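Local coordinates for DltD domain-containing protein (Beauveria bassiana, PDB 7D78) that probably acts as a thioesterase-type polyketide cyclase of the alpha/beta hydrolase fold, closing medium-ring lactones, at residues Leu260-Glu265 and Asp310-Phe315; Ile38-Arg43 and Gly91-Ser96. All blocks are in the same frame, centred on the assembly; numbering follows the deposited sequence.

Contact 1 (Leu260-Glu265 and Asp310-Phe315)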
ATOM      1  N   LEU A 260      13.110  19.939  -4.123  1.00 23.10           N
ATOM      2  CA  LEU A 260      12.702  21.256  -3.664  1.00 22.62           C
ATOM      3  C   LEU A 260      11.382  21.111  -2.926  1.00 27.08           C
ATOM      4  O   LEU A 260      10.428  20.544  -3.470  1.00 22.61           O
ATOM      5  CB  LEU A 260      12.541  22.223  -4.842  1.00 19.77           C
ATOM      6  CG  LEU A 260      11.798  23.519  -4.527  1.00 21.50           C
ATOM      7  CD1 LEU A 260      12.667  24.393  -3.625  1.00 25.40           C
ATOM      8  CD2 LEU A 260      11.451  24.243  -5.826  1.00 22.94           C
ATOM      9  N   MET A 261      11.330  21.597  -1.690  1.00 22.32           N
ATOM     10  CA  MET A 261      10.085  21.649  -0.939  1.00 22.04           C
ATOM     11  C   MET A 261       9.677  23.097  -0.702  1.00 28.78           C
ATOM     12  O   MET A 261      10.485  23.911  -0.232  1.00 25.40           O
ATOM     13  CB  MET A 261      10.209  20.928   0.401  1.00 21.58           C
ATOM     14  CG  MET A 261       8.910  20.941   1.194  1.00 22.63           C
ATOM     15  SD  MET A 261       9.071  20.089   2.770  1.00 25.53           S
ATOM     16  CE  MET A 261       9.584  18.458   2.237  1.00 23.98           C
ATOM     17  N   VAL A 262       8.420  23.402  -1.007  1.00 25.44           N
ATOM     18  CA  VAL A 262       7.819  24.703  -0.746  1.00 24.62           C
ATOM     19  C   VAL A 262       6.760  24.521   0.333  1.00 27.93           C
ATOM     20  O   VAL A 262       5.750  23.836   0.113  1.00 25.88           O
ATOM     21  CB  VAL A 262       7.210  25.304  -2.019  1.00 22.59           C
ATOM     22  CG1 VAL A 262       6.588  26.671  -1.720  1.00 25.28           C
ATOM     23  CG2 VAL A 262       8.266  25.400  -3.119  1.00 26.26           C
ATOM     24  N   THR A 263       6.977  25.147   1.489  1.00 24.04           N
ATOM     25  CA  THR A 263       6.117  24.994   2.649  1.00 26.93           C
ATOM     26  C   THR A 263       5.466  26.323   2.998  1.00 27.45           C
ATOM     27  O   THR A 263       6.175  27.336   3.127  1.00 30.05           O
ATOM     28  CB  THR A 263       6.930  24.480   3.850  1.00 25.22           C
ATOM     29  OG1 THR A 263       7.365  23.142   3.587  1.00 25.33           O
ATOM     30  CG2 THR A 263       6.095  24.505   5.142  1.00 22.79           C
ATOM     31  N   PRO A 264       4.141  26.371   3.170  1.00 26.42           N
ATOM     32  CA  PRO A 264       3.498  27.619   3.596  1.00 27.87           C
ATOM     33  C   PRO A 264       3.727  27.839   5.082  1.00 27.53           C
ATOM     34  O   PRO A 264       3.525  26.927   5.890  1.00 22.49           O
ATOM     35  CB  PRO A 264       2.010  27.384   3.293  1.00 23.13           C
ATOM     36  CG  PRO A 264       1.922  25.972   2.672  1.00 27.82           C
ATOM     37  CD  PRO A 264       3.169  25.266   3.081  1.00 25.21           C
ATOM     38  N   GLU A 265       4.147  29.061   5.441  1.00 25.42           N
ATOM     39  CA  GLU A 265       4.369  29.387   6.849  1.00 28.64           C
ATOM     40  C   GLU A 265       3.145  29.081   7.701  1.00 25.78           C
ATOM     41  O   GLU A 265       3.265  28.526   8.799  1.00 27.18           O
ATOM     42  CB  GLU A 265       4.750  30.866   7.009  1.00 27.39           C
ATOM     43  CG  GLU A 265       5.091  31.222   8.457  1.00 37.93           C
ATOM     44  CD  GLU A 265       5.135  32.719   8.715  1.00 38.74           C
ATOM     45  OE1 GLU A 265       4.600  33.487   7.887  1.00 36.38           O
ATOM     46  OE2 GLU A 265       5.702  33.119   9.754  1.00 43.20           O
ATOM     47  N   ASP A 310       9.260  31.092 -10.127  1.00 32.95           N
ATOM     48  CA  ASP A 310      10.591  31.286 -10.696  1.00 29.58           C
ATOM     49  C   ASP A 310      11.634  30.468  -9.947  1.00 31.10           C
ATOM     50  O   ASP A 310      12.572  29.933 -10.554  1.00 31.19           O
ATOM     51  CB  ASP A 310      10.960  32.772 -10.687  1.00 34.70           C
ATOM     52  CG  ASP A 310      10.381  33.511 -11.870  1.00 38.77           C
ATOM     53  OD1 ASP A 310       9.895  32.829 -12.801  1.00 38.10           O
ATOM     54  OD2 ASP A 310      10.405  34.761 -11.874  1.00 50.48           O
ATOM     55  N   ALA A 311      11.480  30.351  -8.626  1.00 29.57           N
ATOM     56  CA  ALA A 311      12.407  29.541  -7.847  1.00 31.46           C
ATOM     57  C   ALA A 311      12.341  28.073  -8.245  1.00 30.76           C
ATOM     58  O   ALA A 311      13.365  27.375  -8.222  1.00 28.36           O
ATOM     59  CB  ALA A 311      12.112  29.700  -6.361  1.00 29.00           C
ATOM     60  N   MET A 312      11.154  27.590  -8.620  1.00 27.67           N
ATOM     61  CA  MET A 312      11.018  26.202  -9.054  1.00 27.45           C
ATOM     62  C   MET A 312      11.761  25.961 -10.360  1.00 24.94           C
ATOM     63  O   MET A 312      12.561  25.028 -10.465  1.00 27.36           O
ATOM     64  CB  MET A 312       9.541  25.841  -9.208  1.00 27.69           C
ATOM     65  CG  MET A 312       8.746  25.919  -7.927  1.00 25.95           C
ATOM     66  SD  MET A 312       6.972  25.722  -8.218  1.00 31.48           S
ATOM     67  CE  MET A 312       6.425  25.661  -6.541  1.00 27.22           C
ATOM     68  N   THR A 313      11.517  26.803 -11.370  1.00 24.82           N
ATOM     69  CA  THR A 313      12.177  26.610 -12.657  1.00 27.82           C
ATOM     70  C   THR A 313      13.680  26.773 -12.545  1.00 29.59           C
ATOM     71  O   THR A 313      14.427  26.124 -13.284  1.00 29.16           O
ATOM     72  CB  THR A 313      11.631  27.582 -13.699  1.00 31.68           C
ATOM     73  OG1 THR A 313      11.705  28.921 -13.195  1.00 33.20           O
ATOM     74  CG2 THR A 313      10.197  27.241 -14.004  1.00 31.44           C
ATOM     75  N   GLU A 314      14.142  27.648 -11.649  1.00 30.76           N
ATOM     76  CA  GLU A 314      15.576  27.775 -11.427  1.00 31.79           C
ATOM     77  C   GLU A 314      16.142  26.485 -10.846  1.00 30.17           C
ATOM     78  O   GLU A 314      17.169  25.981 -11.315  1.00 27.83           O
ATOM     79  CB  GLU A 314      15.869  28.968 -10.514  1.00 33.35           C
ATOM     80  CG  GLU A 314      17.356  29.192 -10.240  1.00 44.25           C
ATOM     81  CD  GLU A 314      17.610  30.029  -8.987  1.00 60.24           C
ATOM     82  OE1 GLU A 314      18.775  30.430  -8.764  1.00 69.01           O
ATOM     83  OE2 GLU A 314      16.650  30.289  -8.224  1.00 60.99           O
ATOM     84  N   PHE A 315      15.467  25.921  -9.834  1.00 27.99           N
ATOM     85  CA  PHE A 315      15.934  24.670  -9.234  1.00 21.55           C
ATOM     86  C   PHE A 315      15.945  23.539 -10.257  1.00 24.13           C
ATOM     87  O   PHE A 315      16.892  22.748 -10.315  1.00 28.42           O
ATOM     88  CB  PHE A 315      15.060  24.305  -8.030  1.00 25.62           C
ATOM     89  CG  PHE A 315      15.447  23.012  -7.363  1.00 25.34           C
ATOM     90  CD1 PHE A 315      16.410  22.997  -6.364  1.00 25.43           C
ATOM     91  CD2 PHE A 315      14.840  21.812  -7.725  1.00 29.56           C
ATOM     92  CE1 PHE A 315      16.777  21.811  -5.745  1.00 28.56           C
ATOM     93  CE2 PHE A 315      15.204  20.609  -7.111  1.00 21.31           C
ATOM     94  CZ  PHE A 315      16.166  20.611  -6.119  1.00 29.12           C
TER

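Contact 2 (Ile38-Arg43 and Gly91-Ser96)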
ATOM      1  N   ILE A  38      -6.200   1.219 -17.747  1.00 21.43           N
ATOM      2  CA  ILE A  38      -6.925   2.452 -17.442  1.00 21.87           C
ATOM      3  C   ILE A  38      -6.278   3.593 -18.222  1.00 23.83           C
ATOM      4  O   ILE A  38      -5.069   3.572 -18.487  1.00 23.76           O
ATOM      5  CB  ILE A  38      -6.896   2.684 -15.908  1.00 22.41           C
ATOM      6  CG1 ILE A  38      -8.188   2.189 -15.263  1.00 28.60           C
ATOM      7  CG2 ILE A  38      -6.628   4.129 -15.514  1.00 24.15           C
ATOM      8  CD1 ILE A  38      -8.490   0.753 -15.572  1.00 20.95           C
ATOM      9  N   ILE A  39      -7.081   4.570 -18.642  1.00 19.65           N
ATOM     10  CA  ILE A  39      -6.578   5.748 -19.349  1.00 22.23           C
ATOM     11  C   ILE A  39      -6.549   6.928 -18.387  1.00 23.59           C
ATOM     12  O   ILE A  39      -7.588   7.313 -17.842  1.00 19.91           O
ATOM     13  CB  ILE A  39      -7.444   6.087 -20.573  1.00 20.48           C
ATOM     14  CG1 ILE A  39      -7.611   4.873 -21.481  1.00 28.33           C
ATOM     15  CG2 ILE A  39      -6.857   7.285 -21.323  1.00 24.23           C
ATOM     16  CD1 ILE A  39      -6.510   4.695 -22.448  1.00 36.78           C
ATOM     17  N   ILE A  40      -5.364   7.520 -18.202  1.00 20.18           N
ATOM     18  CA  ILE A  40      -5.205   8.784 -17.483  1.00 20.06           C
ATOM     19  C   ILE A  40      -5.267   9.911 -18.508  1.00 21.50           C
ATOM     20  O   ILE A  40      -4.613   9.834 -19.553  1.00 18.04           O
ATOM     21  CB  ILE A  40      -3.863   8.821 -16.725  1.00 19.57           C
ATOM     22  CG1 ILE A  40      -3.787   7.694 -15.680  1.00 23.65           C
ATOM     23  CG2 ILE A  40      -3.597  10.211 -16.137  1.00 18.25           C
ATOM     24  CD1 ILE A  40      -4.808   7.817 -14.578  1.00 22.71           C
ATOM     25  N   ARG A  41      -6.029  10.964 -18.213  1.00 17.12           N
ATOM     26  CA  ARG A  41      -6.204  12.082 -19.134  1.00 20.49           C
ATOM     27  C   ARG A  41      -5.691  13.379 -18.524  1.00 20.00           C
ATOM     28  O   ARG A  41      -5.874  13.635 -17.329  1.00 21.59           O
ATOM     29  CB  ARG A  41      -7.695  12.240 -19.540  1.00 21.82           C
ATOM     30  CG  ARG A  41      -8.240  10.964 -20.189  1.00 18.14           C
ATOM     31  CD  ARG A  41      -9.606  11.123 -20.856  1.00 22.51           C
ATOM     32  NE  ARG A  41      -9.913   9.890 -21.587  1.00 25.13           N
ATOM     33  CZ  ARG A  41     -10.398   8.795 -21.011  1.00 24.14           C
ATOM     34  NH1 ARG A  41     -10.663   8.802 -19.705  1.00 22.69           N
ATOM     35  NH2 ARG A  41     -10.627   7.702 -21.730  1.00 28.36           N
ATOM     36  N   GLY A  42      -5.072  14.214 -19.358  1.00 22.59           N
ATOM     37  CA  GLY A  42      -4.549  15.478 -18.875  1.00 19.07           C
ATOM     38  C   GLY A  42      -4.276  16.472 -19.987  1.00 21.81           C
ATOM     39  O   GLY A  42      -4.485  16.193 -21.171  1.00 22.20           O
ATOM     40  N   ARG A  43      -3.818  17.661 -19.577  1.00 19.66           N
ATOM     41  CA  ARG A  43      -3.431  18.734 -20.489  1.00 23.28           C
ATOM     42  C   ARG A  43      -1.920  18.715 -20.660  1.00 20.86           C
ATOM     43  O   ARG A  43      -1.190  18.728 -19.668  1.00 22.49           O
ATOM     44  CB  ARG A  43      -3.833  20.107 -19.958  1.00 22.46           C
ATOM     45  CG  ARG A  43      -5.297  20.304 -19.638  1.00 25.37           C
ATOM     46  CD  ARG A  43      -5.470  21.714 -19.117  1.00 28.73           C
ATOM     47  NE  ARG A  43      -6.869  22.125 -19.065  1.00 30.46           N
ATOM     48  CZ  ARG A  43      -7.265  23.373 -18.850  1.00 30.46           C
ATOM     49  NH1 ARG A  43      -6.366  24.336 -18.679  1.00 29.64           N
ATOM     50  NH2 ARG A  43      -8.559  23.656 -18.815  1.00 28.18           N
ATOM     51  N   GLY A  91     -12.041  13.117 -12.073  1.00 21.17           N
ATOM     52  CA  GLY A  91     -12.147  14.034 -13.195  1.00 21.37           C
ATOM     53  C   GLY A  91     -12.345  13.286 -14.494  1.00 23.70           C
ATOM     54  O   GLY A  91     -13.219  12.419 -14.611  1.00 22.33           O
ATOM     55  N   ASP A  92     -11.511  13.614 -15.484  1.00 22.02           N
ATOM     56  CA  ASP A  92     -11.645  13.070 -16.828  1.00 22.73           C
ATOM     57  C   ASP A  92     -11.074  11.661 -16.965  1.00 23.79           C
ATOM     58  O   ASP A  92     -11.275  11.032 -18.009  1.00 21.93           O
ATOM     59  CB  ASP A  92     -10.950  13.991 -17.856  1.00 18.91           C
ATOM     60  CG  ASP A  92     -11.707  15.307 -18.101  1.00 28.33           C
ATOM     61  OD1 ASP A  92     -12.920  15.394 -17.804  1.00 28.36           O
ATOM     62  OD2 ASP A  92     -11.073  16.259 -18.610  1.00 24.62           O
ATOM     63  N   SER A  93     -10.360  11.152 -15.957  1.00 19.94           N
ATOM     64  CA  SER A  93      -9.613   9.914 -16.126  1.00 19.07           C
ATOM     65  C   SER A  93     -10.451   8.683 -15.800  1.00 20.88           C
ATOM     66  O   SER A  93     -11.396   8.734 -15.008  1.00 19.37           O
ATOM     67  CB  SER A  93      -8.359   9.918 -15.251  1.00 20.21           C
ATOM     68  OG  SER A  93      -7.489  10.946 -15.654  1.00 18.10           O
ATOM     69  N   ASP A  94     -10.082   7.567 -16.424  1.00 20.11           N
ATOM     70  CA  ASP A  94     -10.634   6.270 -16.055  1.00 20.36           C
ATOM     71  C   ASP A  94     -10.361   5.962 -14.585  1.00 22.73           C
ATOM     72  O   ASP A  94      -9.501   6.565 -13.941  1.00 21.47           O
ATOM     73  CB  ASP A  94     -10.008   5.153 -16.891  1.00 19.39           C
ATOM     74  CG  ASP A  94     -10.422   5.189 -18.341  1.00 23.24           C
ATOM     75  OD1 ASP A  94     -11.287   6.004 -18.709  1.00 18.72           O
ATOM     76  OD2 ASP A  94      -9.870   4.374 -19.108  1.00 25.21           O
ATOM     77  N   GLY A  95     -11.086   4.976 -14.068  1.00 18.30           N
ATOM     78  CA  GLY A  95     -10.796   4.445 -12.752  1.00 21.82           C
ATOM     79  C   GLY A  95     -12.067   4.232 -11.959  1.00 21.52           C
ATOM     80  O   GLY A  95     -12.873   5.157 -11.827  1.00 23.60           O
ATOM     81  N   SER A  96     -12.252   3.026 -11.421  1.00 23.31           N
ATOM     82  CA  SER A  96     -13.448   2.662 -10.671  1.00 20.06           C
ATOM     83  C   SER A  96     -13.043   1.824  -9.462  1.00 24.14           C
ATOM     84  O   SER A  96     -12.159   0.967  -9.578  1.00 22.99           O
ATOM     85  CB  SER A  96     -14.438   1.867 -11.532  1.00 29.10           C
ATOM     86  OG  SER A  96     -14.667   2.533 -12.763  1.00 37.88           O
TER
HETATM   87  O   HOH W   1     -12.541   5.500 -21.088  1.00 38.02           O

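Contact 1 (Leu260-Glu265 and Asp310-Phe315)
Leu260 sits against the ring of Phe315 and the shaft of Met312, and nearly all the close packing between strand 260-264 and helix 310-315 gathers at this end. Its CB lies over one face of the Phe315 ring, 3.8 Å from the centroid and 14° off the normal, a CH-pi contact displaced a little toward CD2. The backbone N of Leu260 approaches the same ring, 3.7 Å from Phe315 CE2. Leu260 has CG anti to the backbone N (chi1 166°), and its CD2 branch heads away from the ring to Met312, where it meets CG at 3.8 Å; the two side chains cross at about a right angle. The strand and the helix run antiparallel, 168° between directions, with axes 10.0 Å apart. This is the layering of an alpha/beta hydrolase: helix 305-319, near the C-terminus, lies on the central sheet, and strand 259-264 runs between strands 150-156 and 286-291. Further along the strand the fit thins. Met312, extended beyond CG, reaches Val262 with its terminal methyl alone, CE to CG2 at 3.9 Å, and also touches Val156 and Leu300. Ala311 barely joins in, its CB turning toward the strand without close contact. Asp310 and Glu314 are exposed to solvent; Asp310 OD1 is nonetheless hydrogen-bonded to Gln78.

Contact 2 (Ile38-Arg43 and Gly91-Ser96)
Arg41 and Asp94 cross obliquely, their guanidinium and carboxylate planes 65° apart, and the salt bridge between them uses a single nitrogen. NH1 of Arg41 meets Asp94 OD1 at 3.0 Å; the oxygen lies in the guanidinium plane, but the nitrogen stands well above the carboxylate plane. The same NH1 also donates to Asp92 O at 2.9 Å, so two acceptors at the guanidinium edge fix its rotation. A water joins Arg41 NH2 to Asp94 OD1, and NE pairs with Glu31. The Asp94 and Ile39 side chains run abreast. With CG beside its own backbone N (chi1 -69°), Asp94 takes the amide of Ile39 on OD2 at 2.8 Å, while Asp94 N returns a bond to Ile39 O at 2.9 Å. Ile38 runs counter to Asp94, CG2 against CB. At the backbone of the arginine, Ser93 OG accepts Arg41 N at 2.9 Å in a nearly straight bond (176°) and is also hydrogen-bonded to Asp86 O. Asp92 turns its carboxylate to Lys64 and Asn229. Two side-chain oxygens, Asp94 OD2 and Ser93 OG, thus take strand amides alongside one backbone bond, pinning the loop after strand 81-86 to strand 39-45 at the antiparallel side of an alpha/beta hydrolase sheet.

In the fold
Contacts 1 and 2 belong to different parts of the same mixed sheet, with the middle of the chain between them. Their centres are 28 Å apart and their nearest atoms about 15 Å, so they do not touch. Both segments of contact 2 precede contact 1 in the chain. Contact 2 joins a loop to strand 39-45 in the antiparallel part, whereas contact 1 seats a helix on strand 259-264 in the parallel part. The probable catalytic triad, Ser134, His296 and Asp267, has its last two members in the chain between the segments of contact 1, with Asp267 shortly after segment 260-265; Ser134 follows strand 127-133 between the two contacts in sequence.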